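Local coordinates for malonyl CoA-acyl carrier protein transacylase (PDB 3PTW), which probably transfers malonyl groups from coenzyme A to acyl carrier protein, supplying the malonyl units used in fatty acid synthesis, at residues K115-F119 against K209-E213; F198-Q204 against Q248-V253. One frame throughout, in Å; residues are numbered along the deposited sequence.

Contact 1 (K115-F119 against K209-E213); sequences KRGKF and KLEDE
The F119 ring lies between CB of K209 on one face and the main-chain O of K115 on the other. CB of K209 is 3.7 Å from the ring centroid and 12° off its normal, a CH-pi contact; K115 sits one turn back in the same helix as F119. K209 continues across the ring, with CD 3.7 Å from F119 CD1, before its amine end turns away. E213 comes in at the ring's edge, its CG in the ring plane and 3.6 Å from F119 CE2.

Beyond the ring, K115 and E213 cross at about a right angle. The carboxylate meets the aliphatic part of the lysine, with OE1 of E213 3.3 Å from CD of K115. NZ of K115 stays 4.3 Å from that oxygen, so the opposite charges can attract without forming a salt bridge.

On the buried side, CB of R116 packs on CD1 of L210 at 3.9 Å. With CG anti to the backbone N (chi1 172°) and an extended chain, R116 carries its guanidinium past the leucine to Q63 and S91.

Segments 115-119 and 209-213, on helices 106-122 and 204-214, run nearly antiparallel, 164° between their directions and 9.9 Å between their axes. Y95 of helix 93-100 touches both R116 and L210, while K118 reaches E60 of helix 59-79 in a salt bridge.

Contact 2 (F198-Q204 against Q248-V253); sequences FHCSMLQ and QVKKPV
H199 meets Q248 at one ring edge and V253 over one face. Its ND1 donates to the main-chain O of Q248, 2.7 Å away, with an N-H...O angle of 144°. The oxygen lies in the imidazole plane, whereas the donor is tilted 15° from the carbonyl plane. CG2 of V253 sits over the centre of the ring, 3.4 Å from the centroid, in a CH-pi contact. CB of H199 also comes within 3.2 Å of O of K251, so Q248, K251 and V253 all touch the side chain.

The histidine backbone is tied to the same bend by a weak hydrogen bond, H199 N to V249 O, 2.9 Å. CD2 of L203 approaches this carbonyl oxygen at 3.5 Å. At the other end Q204 and K250 run side by side. NZ of K250 donates to OE1 of Q204 at 2.7 Å, in the amide plane and on a lone pair; the lysine chain stays extended beyond CG to reach it.

Farther out, Q248 is anchored by its NE2 to the main-chain O of S91. V253 pairs through its backbone with A158 and Y160 of strand 155-162, and F198 O accepts from S169 OG, so each loop is also tied to other parts of the fold.

The H199 side chain touches S91, which lies in what is probably a GxSxG nucleophile elbow. As in related acyltransferases, the two probably form a Ser-His dyad. The main-chain carbonyl of Q248 probably takes the place that an acidic side chain has in a catalytic triad, and its bond to ND1 would hold the ring turned for catalysis.

Contacts 1 and 2 lie about 13 Å apart, centre to centre, and meet at the probable active site around S91. R116 NH2 of contact 1 makes a probable hydrogen bond to OE1 of Q248 in contact 2, 2.9 Å, while also reaching S91 OG. V249 fills the seam beside this bond: its CG1 is 3.7 Å from R116 NE and 3.8 Å from L210 CD2. Helix 204-214 begins at Q204, where 198-204 ends, so it links the histidine loop to the helix pair. By analogy with related malonyltransferases, R116 probably binds the malonyl carboxylate, placing it near the probable dyad of S91 and H199.

Contact 1 (K115-F119 against K209-E213)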
# COMPACT_ATOMS: atom_id res chain seq x y z
N LYS A 115 12.27 -8.92 2.72
CA LYS A 115 12.00 -10.28 3.15
C LYS A 115 10.55 -10.66 2.92
O LYS A 115 10.27 -11.74 2.41
CB LYS A 115 12.42 -10.49 4.62
CG LYS A 115 13.94 -10.52 4.81
CD LYS A 115 14.35 -11.06 6.17
CE LYS A 115 15.83 -10.80 6.50
NZ LYS A 115 16.16 -9.33 6.70
N ARG A 116 9.63 -9.76 3.27
CA ARG A 116 8.20 -9.92 3.09
C ARG A 116 7.86 -10.17 1.62
O ARG A 116 7.09 -11.08 1.30
CB ARG A 116 7.48 -8.66 3.59
CG ARG A 116 5.97 -8.58 3.28
CD ARG A 116 5.45 -7.21 3.75
NE ARG A 116 3.99 -7.07 3.71
CZ ARG A 116 3.30 -6.66 2.64
NH1 ARG A 116 3.92 -6.38 1.50
NH2 ARG A 116 1.98 -6.57 2.71
N GLY A 117 8.43 -9.35 0.75
CA GLY A 117 8.16 -9.44 -0.68
C GLY A 117 8.60 -10.77 -1.23
O GLY A 117 7.90 -11.37 -2.05
N LYS A 118 9.76 -11.23 -0.75
CA LYS A 118 10.28 -12.55 -1.06
C LYS A 118 9.29 -13.63 -0.62
O LYS A 118 8.95 -14.53 -1.40
CB LYS A 118 11.61 -12.74 -0.32
CG LYS A 118 12.47 -13.94 -0.74
CD LYS A 118 13.60 -14.18 0.29
CE LYS A 118 14.76 -13.15 0.23
NZ LYS A 118 14.61 -11.83 0.97
N PHE A 119 8.82 -13.52 0.63
CA PHE A 119 7.93 -14.55 1.19
C PHE A 119 6.59 -14.59 0.45
O PHE A 119 6.07 -15.68 0.15
CB PHE A 119 7.71 -14.36 2.70
CG PHE A 119 8.97 -14.29 3.52
CD1 PHE A 119 10.11 -15.01 3.17
CD2 PHE A 119 9.01 -13.51 4.68
CE1 PHE A 119 11.28 -14.94 3.94
CE2 PHE A 119 10.17 -13.43 5.46
CZ PHE A 119 11.31 -14.15 5.09
N LYS A 209 6.46 -16.91 8.00
CA LYS A 209 7.85 -16.46 7.80
C LYS A 209 8.03 -14.99 8.16
O LYS A 209 9.06 -14.61 8.71
CB LYS A 209 8.31 -16.71 6.37
CG LYS A 209 8.69 -18.15 6.07
CD LYS A 209 9.14 -18.28 4.62
CE LYS A 209 9.07 -19.71 4.11
NZ LYS A 209 10.40 -20.36 4.08
N LEU A 210 7.02 -14.19 7.86
CA LEU A 210 7.05 -12.77 8.17
C LEU A 210 6.96 -12.55 9.69
O LEU A 210 7.70 -11.72 10.24
CB LEU A 210 5.91 -12.05 7.44
CG LEU A 210 5.72 -10.56 7.66
CD1 LEU A 210 6.98 -9.77 7.26
CD2 LEU A 210 4.47 -10.08 6.90
N GLU A 211 6.10 -13.32 10.35
CA GLU A 211 5.99 -13.32 11.81
C GLU A 211 7.36 -13.55 12.47
O GLU A 211 7.77 -12.78 13.35
CB GLU A 211 5.00 -14.39 12.29
CG GLU A 211 4.91 -14.56 13.80
CD GLU A 211 3.80 -15.52 14.22
OE1 GLU A 211 3.57 -16.52 13.53
OE2 GLU A 211 3.15 -15.26 15.26
N ASP A 212 8.06 -14.58 12.03
CA ASP A 212 9.40 -14.90 12.58
C ASP A 212 10.36 -13.73 12.42
O ASP A 212 11.09 -13.39 13.35
CB ASP A 212 9.96 -16.18 11.97
CG ASP A 212 9.25 -17.42 12.48
OD1 ASP A 212 9.27 -18.47 11.79
OD2 ASP A 212 8.64 -17.35 13.58
N GLU A 213 10.34 -13.11 11.25
CA GLU A 213 11.15 -11.90 10.98
C GLU A 213 10.74 -10.70 11.84
O GLU A 213 11.58 -10.04 12.45
CB GLU A 213 11.06 -11.53 9.49
CG GLU A 213 11.77 -12.52 8.57
CD GLU A 213 13.19 -12.82 9.01
OE1 GLU A 213 13.95 -11.87 9.33
OE2 GLU A 213 13.54 -14.02 9.03

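Contact 2 (F198-Q204 against Q248-V253)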
# COMPACT_ATOMS: atom_id res chain seq x y z
N PHE A 198 -2.10 -12.92 -3.59
CA PHE A 198 -1.94 -12.08 -2.42
C PHE A 198 -3.26 -11.94 -1.65
O PHE A 198 -4.34 -11.96 -2.23
CB PHE A 198 -1.42 -10.68 -2.81
CG PHE A 198 0.01 -10.66 -3.30
CD1 PHE A 198 0.89 -11.70 -3.05
CD2 PHE A 198 0.48 -9.54 -3.99
CE1 PHE A 198 2.22 -11.65 -3.51
CE2 PHE A 198 1.80 -9.47 -4.43
CZ PHE A 198 2.67 -10.53 -4.20
N HIS A 199 -3.13 -11.83 -0.33
CA HIS A 199 -4.24 -11.53 0.58
C HIS A 199 -5.34 -12.57 0.70
O HIS A 199 -6.48 -12.24 1.03
CB HIS A 199 -4.81 -10.15 0.28
CG HIS A 199 -3.77 -9.07 0.27
ND1 HIS A 199 -3.14 -8.64 1.42
CD2 HIS A 199 -3.23 -8.35 -0.75
CE1 HIS A 199 -2.27 -7.69 1.11
NE2 HIS A 199 -2.31 -7.50 -0.20
N CYS A 200 -5.00 -13.83 0.42
CA CYS A 200 -5.87 -14.94 0.81
C CYS A 200 -5.10 -15.94 1.67
O CYS A 200 -3.88 -15.83 1.84
CB CYS A 200 -6.51 -15.63 -0.40
SG CYS A 200 -5.37 -16.60 -1.39
N SER A 201 -5.83 -16.90 2.20
CA SER A 201 -5.29 -17.94 3.07
C SER A 201 -4.12 -18.74 2.46
O SER A 201 -3.35 -19.38 3.17
CB SER A 201 -6.41 -18.89 3.50
OG SER A 201 -6.79 -19.71 2.41
N MET A 202 -3.98 -18.69 1.13
CA MET A 202 -2.88 -19.40 0.47
C MET A 202 -1.52 -18.82 0.81
O MET A 202 -0.50 -19.47 0.60
CB MET A 202 -3.06 -19.42 -1.05
CG MET A 202 -4.24 -20.26 -1.51
SD MET A 202 -4.58 -20.04 -3.26
CE MET A 202 -3.32 -21.11 -3.97
N LEU A 203 -1.50 -17.59 1.32
CA LEU A 203 -0.24 -16.97 1.74
C LEU A 203 0.09 -17.24 3.19
O LEU A 203 0.94 -16.58 3.77
CB LEU A 203 -0.23 -15.47 1.44
CG LEU A 203 0.68 -15.07 0.28
CD1 LEU A 203 0.20 -15.69 -1.03
CD2 LEU A 203 0.79 -13.55 0.16
N GLN A 204 -0.60 -18.21 3.79
CA GLN A 204 -0.32 -18.65 5.16
C GLN A 204 1.19 -18.89 5.39
O GLN A 204 1.70 -18.47 6.42
CB GLN A 204 -1.16 -19.89 5.52
CG GLN A 204 -0.93 -20.48 6.91
CD GLN A 204 -1.29 -19.52 8.05
OE1 GLN A 204 -2.20 -18.69 7.92
NE2 GLN A 204 -0.57 -19.62 9.16
N GLN A 248 -2.08 -9.31 7.57
CA GLN A 248 -2.25 -8.45 6.39
C GLN A 248 -1.99 -9.14 5.04
O GLN A 248 -2.73 -8.92 4.07
CB GLN A 248 -1.37 -7.18 6.51
CG GLN A 248 -1.71 -6.09 5.49
CD GLN A 248 -0.55 -5.15 5.21
OE1 GLN A 248 0.62 -5.58 5.12
NE2 GLN A 248 -0.86 -3.87 5.06
N VAL A 249 -0.93 -9.95 4.97
CA VAL A 249 -0.57 -10.62 3.71
C VAL A 249 -1.56 -11.73 3.33
O VAL A 249 -1.66 -12.12 2.17
CB VAL A 249 0.90 -11.15 3.72
CG1 VAL A 249 1.87 -10.07 4.19
CG2 VAL A 249 1.03 -12.42 4.58
N LYS A 250 -2.31 -12.23 4.30
CA LYS A 250 -3.19 -13.38 4.04
C LYS A 250 -4.69 -13.10 4.21
O LYS A 250 -5.50 -14.00 4.01
CB LYS A 250 -2.77 -14.56 4.91
CG LYS A 250 -2.84 -14.27 6.40
CD LYS A 250 -3.14 -15.53 7.17
CE LYS A 250 -2.69 -15.40 8.60
NZ LYS A 250 -3.12 -16.60 9.35
N LYS A 251 -5.03 -11.84 4.54
CA LYS A 251 -6.40 -11.36 4.78
C LYS A 251 -6.75 -10.19 3.84
O LYS A 251 -5.86 -9.56 3.29
CB LYS A 251 -6.57 -10.91 6.24
CG LYS A 251 -6.60 -12.02 7.28
CD LYS A 251 -7.63 -13.04 6.91
CE LYS A 251 -7.68 -14.25 7.84
NZ LYS A 251 -8.85 -15.04 7.37
N PRO A 252 -8.05 -9.86 3.71
CA PRO A 252 -8.49 -8.76 2.87
C PRO A 252 -7.88 -7.41 3.28
O PRO A 252 -7.77 -7.11 4.47
CB PRO A 252 -10.02 -8.73 3.13
CG PRO A 252 -10.36 -10.13 3.44
CD PRO A 252 -9.20 -10.61 4.26
N VAL A 253 -7.51 -6.62 2.28
CA VAL A 253 -7.13 -5.21 2.48
C VAL A 253 -8.38 -4.34 2.47
O VAL A 253 -8.96 -4.05 1.42
CB VAL A 253 -6.12 -4.74 1.42
CG1 VAL A 253 -5.73 -3.27 1.64
CG2 VAL A 253 -4.89 -5.62 1.45